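Side-chain contacts in CurJ (Moorea producens 3L, PDB 5TZ6), which is a polyketide synthase dehydratase domain that probably carries out a vinylogous dehydration, the loss of water from a growing chain, in curacin biosynthesis: residues L35-D40 against H214-D219; H9-Q14 against H54-L59. The protein carries 1 engineered substitution. All blocks are in the same frame, centred on the assembly; numbering follows the deposited sequence.

Contact 1 (L35-D40 against H214-D219). With 7OD ((2E,5R)-5-hydroxy-2-methylhept-2-enoic acid), chain C.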
loop_
_atom_site.group_PDB
_atom_site.type_symbol
_atom_site.label_atom_id
_atom_site.label_comp_id
_atom_site.label_asym_id
_atom_site.label_seq_id
_atom_site.Cartn_x
_atom_site.Cartn_y
_atom_site.Cartn_z
ATOM N N LEU A 35 12.537 1.379 -14.485
ATOM C CA LEU A 35 13.603 0.378 -14.451
ATOM C C LEU A 35 14.261 0.344 -15.823
ATOM O O LEU A 35 13.865 -0.440 -16.699
ATOM C CB LEU A 35 13.053 -0.988 -14.052
ATOM C CG LEU A 35 12.345 -0.971 -12.698
ATOM C CD1 LEU A 35 11.747 -2.330 -12.384
ATOM C CD2 LEU A 35 13.328 -0.541 -11.620
ATOM N N PRO A 36 15.288 1.168 -16.037
ATOM C CA PRO A 36 15.855 1.290 -17.389
ATOM C C PRO A 36 16.391 -0.017 -17.941
ATOM O O PRO A 36 16.174 -0.312 -19.122
ATOM C CB PRO A 36 16.964 2.337 -17.207
ATOM C CG PRO A 36 16.568 3.101 -15.983
ATOM C CD PRO A 36 15.915 2.095 -15.083
ATOM N N PHE A 37 17.077 -0.817 -17.121
ATOM C CA PHE A 37 17.678 -2.048 -17.623
ATOM C C PHE A 37 16.645 -2.999 -18.216
ATOM O O PHE A 37 17.014 -3.897 -18.983
ATOM C CB PHE A 37 18.426 -2.769 -16.502
ATOM C CG PHE A 37 17.548 -3.133 -15.325
ATOM C CD1 PHE A 37 16.778 -4.286 -15.344
ATOM C CD2 PHE A 37 17.495 -2.321 -14.203
ATOM C CE1 PHE A 37 15.975 -4.619 -14.269
ATOM C CE2 PHE A 37 16.694 -2.652 -13.129
ATOM C CZ PHE A 37 15.932 -3.800 -13.164
ATOM N N LEU A 38 15.364 -2.828 -17.882
ATOM C CA LEU A 38 14.332 -3.666 -18.483
ATOM C C LEU A 38 14.320 -3.540 -20.003
ATOM O O LEU A 38 13.907 -4.473 -20.702
ATOM C CB LEU A 38 12.965 -3.297 -17.910
ATOM C CG LEU A 38 12.629 -3.863 -16.527
ATOM C CD1 LEU A 38 11.285 -3.341 -16.050
ATOM C CD2 LEU A 38 12.632 -5.377 -16.567
ATOM N N ALA A 39 14.783 -2.411 -20.533
ATOM C CA ALA A 39 14.839 -2.232 -21.974
ATOM C C ALA A 39 15.925 -3.074 -22.633
ATOM O O ALA A 39 16.063 -3.019 -23.861
ATOM C CB ALA A 39 15.051 -0.752 -22.303
ATOM N N ASP A 40 16.685 -3.853 -21.864
ATOM C CA ASP A 40 17.791 -4.633 -22.401
ATOM C C ASP A 40 17.488 -6.123 -22.478
ATOM O O ASP A 40 18.384 -6.909 -22.804
ATOM C CB ASP A 40 19.057 -4.397 -21.579
ATOM C CG ASP A 40 19.682 -3.051 -21.862
ATOM O OD1 ASP A 40 19.242 -2.399 -22.828
ATOM O OD2 ASP A 40 20.622 -2.651 -21.143
ATOM N N HIS A 214 21.141 -7.714 -8.162
ATOM C CA HIS A 214 20.526 -7.041 -9.291
ATOM C C HIS A 214 19.835 -8.060 -10.193
ATOM O O HIS A 214 20.360 -9.161 -10.407
ATOM C CB HIS A 214 21.578 -6.263 -10.082
ATOM C CG HIS A 214 21.006 -5.186 -10.952
ATOM N ND1 HIS A 214 20.465 -5.442 -12.193
ATOM C CD2 HIS A 214 20.897 -3.849 -10.762
ATOM C CE1 HIS A 214 20.043 -4.310 -12.729
ATOM N NE2 HIS A 214 20.295 -3.327 -11.882
ATOM N N PRO A 215 18.642 -7.756 -10.698
ATOM C CA PRO A 215 17.984 -8.709 -11.607
ATOM C C PRO A 215 18.914 -9.222 -12.695
ATOM O O PRO A 215 18.917 -10.430 -12.978
ATOM C CB PRO A 215 16.814 -7.901 -12.178
ATOM C CG PRO A 215 16.551 -6.816 -11.176
ATOM C CD PRO A 215 17.851 -6.534 -10.472
ATOM N N THR A 216 19.729 -8.342 -13.291
ATOM C CA THR A 216 20.590 -8.755 -14.397
ATOM C C THR A 216 21.684 -9.710 -13.940
ATOM O O THR A 216 22.146 -10.542 -14.730
ATOM C CB THR A 216 21.212 -7.535 -15.084
ATOM O OG1 THR A 216 21.993 -6.779 -14.146
ATOM C CG2 THR A 216 20.130 -6.643 -15.679
ATOM N N LEU A 217 22.113 -9.615 -12.681
ATOM C CA LEU A 217 23.106 -10.562 -12.178
ATOM C C LEU A 217 22.503 -11.956 -12.020
ATOM O O LEU A 217 23.107 -12.957 -12.434
ATOM C CB LEU A 217 23.670 -10.058 -10.850
ATOM C CG LEU A 217 24.638 -10.987 -10.123
ATOM C CD1 LEU A 217 25.808 -11.355 -11.028
ATOM C CD2 LEU A 217 25.124 -10.332 -8.841
ATOM N N VAL A 218 21.298 -12.033 -11.451
ATOM C CA VAL A 218 20.592 -13.308 -11.346
ATOM C C VAL A 218 20.392 -13.917 -12.727
ATOM O O VAL A 218 20.655 -15.114 -12.951
ATOM C CB VAL A 218 19.251 -13.105 -10.615
ATOM C CG1 VAL A 218 18.462 -14.408 -10.549
ATOM C CG2 VAL A 218 19.503 -12.561 -9.213
ATOM N N ASP A 219 19.967 -13.091 -13.688
ATOM C CA ASP A 219 19.771 -13.614 -15.030
ATOM C C ASP A 219 21.075 -14.138 -15.601
ATOM O O ASP A 219 21.106 -15.225 -16.182
ATOM C CB ASP A 219 19.182 -12.555 -15.950
ATOM C CG ASP A 219 18.605 -13.157 -17.212
ATOM O OD1 ASP A 219 17.499 -13.734 -17.137
ATOM O OD2 ASP A 219 19.265 -13.072 -18.273
HETATM O OAB 7OD C . 12.345 -16.034 -22.561
HETATM C CAA 7OD C . 11.932 -15.884 -21.393
HETATM O OAI 7OD C . 10.718 -15.654 -21.187
HETATM C CAC 7OD C . 12.909 -15.985 -20.216
HETATM C CAK 7OD C . 12.393 -15.797 -18.780
HETATM C CAD 7OD C . 14.400 -16.268 -20.466
HETATM C CAE 7OD C . 15.340 -16.362 -19.253
HETATM C CAF 7OD C . 16.796 -16.800 -19.548
HETATM O OAH 7OD C . 17.651 -15.656 -19.467
HETATM C CAG 7OD C . 16.989 -17.459 -20.919
HETATM C CAJ 7OD C . 18.343 -18.173 -20.917
#
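F37 lays one face of its ring over the edge of the H214 imidazole in a T-shaped pair, with centroids 4.7 Å apart and planes at 64°. CE1 of H214 makes the touch, 3.6 Å from F37 CD2 and displaced toward the rim of the phenyl ring. The F37 ring also meets P215, whose CG lies 3.7 Å from F37 CZ, and more loosely the methyl CG2 of T216. With its CG placed between backbone N and carbonyl carbon (chi1 59°), F37 turns its ring from the 3-10 turn 36-40 onto the start of helix 215-223. That start carries the HPxxxD sequence familiar from polyketide dehydratases, on the second hot-dog half of the domain. H214 is its N-cap: T216 N donates to H214 ND1 in the ring plane, at 3.2 Å and 162°, which helps fix the rotation of the imidazole. T216 OG1 is hydrogen-bonded to W184 NE1. Were this phenylalanine an alanine, H214 CE1 and P215 CG would be likely to lose the ring they rest on, leaving a gap. One turn further along the helix, D219 OD1 accepts a hydrogen bond from 7OD OAH at 3.0 Å, while Q223 holds D219 OD2.

Contact 2 (H9-Q14 against H54-L59); sequences HPLINQ and HISLLL
S56 OG is hydrogen-bonded to the carbonyl oxygen of L213, and L11 pushes a methyl against the same hydroxyl, CD1 standing 3.2 Å from OG. The serine therefore has its polar partner outside the two segments, and what it offers L11 is simply a surface to pack on. One residue on, L57 reaches over to both L11 and I12. With CG anti to the backbone N (chi1 -178°), the side chain extends toward the N-terminal loop and presents CD1, the branch that does the touching: it lies 3.8 Å from L11 CB and 3.7 Å from I12 CG1, the side chains of I12 and L57 crossing at a slant. The same methyl comes within 3.3 Å of L11 O, a carbonyl that takes a hydrogen bond from the S28 hydroxyl of strand 24-30. H9 to I12 form a type I beta turn just before strand 14-16, from which L11 points at the helix and I12 brings the end of its side chain up to it. There N13 and Q14 stand opposite E27 in a classic beta bulge, and Q14 packs on F16 of the second subunit. Helix 51-65 is the long central helix of the first hot-dog half, and the N-terminal turn closes over this part of it. F30 lies against L57 and A60 against I12, while H9 NE2 is bonded to Q212 OE1. With the serine hydroxyl and the leucine carbonyl both satisfied by third parties, the two segments are left to hold each other by buried methyl and methylene packing.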
loop_
_atom_site.group_PDB
_atom_site.type_symbol
_atom_site.label_atom_id
_atom_site.label_comp_id
_atom_site.label_asym_id
_atom_site.label_seq_id
_atom_site.Cartn_x
_atom_site.Cartn_y
_atom_site.Cartn_z
ATOM N N HIS A 9 12.775 0.401 -1.885
ATOM C CA HIS A 9 13.785 -0.415 -2.535
ATOM C C HIS A 9 13.652 -0.111 -4.015
ATOM O O HIS A 9 12.519 0.012 -4.499
ATOM C CB HIS A 9 13.558 -1.907 -2.252
ATOM C CG HIS A 9 14.707 -2.791 -2.634
ATOM N ND1 HIS A 9 15.037 -3.068 -3.945
ATOM C CD2 HIS A 9 15.592 -3.477 -1.873
ATOM C CE1 HIS A 9 16.080 -3.879 -3.973
ATOM N NE2 HIS A 9 16.436 -4.142 -2.729
ATOM N N PRO A 10 14.753 0.028 -4.760
ATOM C CA PRO A 10 14.631 0.419 -6.176
ATOM C C PRO A 10 13.613 -0.419 -6.941
ATOM O O PRO A 10 13.093 0.015 -7.974
ATOM C CB PRO A 10 16.056 0.233 -6.727
ATOM C CG PRO A 10 16.848 -0.455 -5.627
ATOM C CD PRO A 10 16.156 -0.121 -4.341
ATOM N N LEU A 11 13.303 -1.611 -6.431
ATOM C CA LEU A 11 12.347 -2.510 -7.060
ATOM C C LEU A 11 10.974 -2.490 -6.400
ATOM O O LEU A 11 10.062 -3.162 -6.889
ATOM C CB LEU A 11 12.887 -3.941 -7.035
ATOM C CG LEU A 11 14.104 -4.234 -7.903
ATOM C CD1 LEU A 11 14.545 -5.672 -7.705
ATOM C CD2 LEU A 11 13.800 -3.948 -9.370
ATOM N N ILE A 12 10.799 -1.746 -5.310
ATOM C CA ILE A 12 9.577 -1.822 -4.513
ATOM C C ILE A 12 9.165 -0.409 -4.133
ATOM O O ILE A 12 9.896 0.282 -3.414
ATOM C CB ILE A 12 9.760 -2.687 -3.254
ATOM C CG1 ILE A 12 9.945 -4.151 -3.649
ATOM C CG2 ILE A 12 8.574 -2.521 -2.312
ATOM C CD1 ILE A 12 10.256 -5.058 -2.485
ATOM N N ASN A 13 7.992 0.019 -4.597
ATOM C CA ASN A 13 7.550 1.374 -4.296
ATOM C C ASN A 13 6.939 1.469 -2.903
ATOM O O ASN A 13 7.317 2.343 -2.116
ATOM C CB ASN A 13 6.566 1.855 -5.364
ATOM C CG ASN A 13 7.243 2.117 -6.702
ATOM O OD1 ASN A 13 7.548 1.187 -7.454
ATOM N ND2 ASN A 13 7.495 3.390 -6.998
ATOM N N GLN A 14 6.009 0.582 -2.559
ATOM C CA GLN A 14 5.415 0.672 -1.232
ATOM C C GLN A 14 5.156 -0.718 -0.679
ATOM O O GLN A 14 5.045 -1.696 -1.417
ATOM C CB GLN A 14 4.112 1.486 -1.211
ATOM C CG GLN A 14 2.901 0.777 -1.777
ATOM C CD GLN A 14 1.631 1.596 -1.625
ATOM O OE1 GLN A 14 0.644 1.131 -1.050
ATOM N NE2 GLN A 14 1.655 2.828 -2.126
ATOM N N HIS A 54 12.049 -11.505 -10.925
ATOM C CA HIS A 54 11.148 -11.778 -9.808
ATOM C C HIS A 54 11.898 -12.330 -8.602
ATOM O O HIS A 54 11.509 -12.065 -7.458
ATOM C CB HIS A 54 10.042 -12.732 -10.254
ATOM C CG HIS A 54 9.276 -12.230 -11.437
ATOM N ND1 HIS A 54 9.330 -12.838 -12.672
ATOM C CD2 HIS A 54 8.474 -11.148 -11.583
ATOM C CE1 HIS A 54 8.578 -12.164 -13.524
ATOM N NE2 HIS A 54 8.048 -11.134 -12.889
ATOM N N ILE A 55 12.975 -13.087 -8.833
ATOM C CA ILE A 55 13.804 -13.541 -7.719
ATOM C C ILE A 55 14.429 -12.348 -7.003
ATOM O O ILE A 55 14.377 -12.237 -5.770
ATOM C CB ILE A 55 14.870 -14.533 -8.215
ATOM C CG1 ILE A 55 14.188 -15.768 -8.821
ATOM C CG2 ILE A 55 15.863 -14.869 -7.110
ATOM C CD1 ILE A 55 15.070 -16.986 -8.901
ATOM N N SER A 56 15.026 -11.433 -7.766
ATOM C CA SER A 56 15.590 -10.230 -7.163
ATOM C C SER A 56 14.523 -9.436 -6.405
ATOM O O SER A 56 14.781 -8.903 -5.314
ATOM C CB SER A 56 16.260 -9.393 -8.259
ATOM O OG SER A 56 16.608 -8.103 -7.803
ATOM N N LEU A 57 13.300 -9.397 -6.941
ATOM C CA LEU A 57 12.203 -8.687 -6.287
ATOM C C LEU A 57 11.843 -9.331 -4.953
ATOM O O LEU A 57 11.580 -8.631 -3.961
ATOM C CB LEU A 57 10.992 -8.648 -7.217
ATOM C CG LEU A 57 9.729 -7.913 -6.769
ATOM C CD1 LEU A 57 10.026 -6.456 -6.479
ATOM C CD2 LEU A 57 8.660 -8.029 -7.847
ATOM N N LEU A 58 11.832 -10.665 -4.904
ATOM C CA LEU A 58 11.526 -11.323 -3.639
ATOM C C LEU A 58 12.652 -11.123 -2.634
ATOM O O LEU A 58 12.393 -10.958 -1.440
ATOM C CB LEU A 58 11.241 -12.802 -3.861
ATOM C CG LEU A 58 9.864 -12.988 -4.503
ATOM C CD1 LEU A 58 9.801 -14.251 -5.348
ATOM C CD2 LEU A 58 8.786 -12.991 -3.427
ATOM N N LEU A 59 13.907 -11.125 -3.087
ATOM C CA LEU A 59 14.977 -10.779 -2.157
ATOM C C LEU A 59 14.755 -9.391 -1.571
ATOM O O LEU A 59 14.993 -9.169 -0.376
ATOM C CB LEU A 59 16.344 -10.870 -2.836
ATOM C CG LEU A 59 16.785 -12.267 -3.282
ATOM C CD1 LEU A 59 18.223 -12.248 -3.791
ATOM C CD2 LEU A 59 16.623 -13.275 -2.165
#

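In the fold
The two contacts lie 12 Å apart between centres, and their segments alternate along the chain: 9-14, 35-40, 54-59, then 214-219. Contact 2 stays within the first hot-dog half, where the N-terminal turn meets helix 51-65; contact 1 joins that half to the second, at the start of helix 215-223. They touch directly, with P215 CD 3.3 Å from S56 OG and L35 CD1 4.0 Å from L11 CD2, so the buried side chains of the two helices and both loops pack continuously. The two helices that meet in this packing each give the 7OD pocket a residue, D219 and G51, although the S56 side chain is about 13 Å from the ligand.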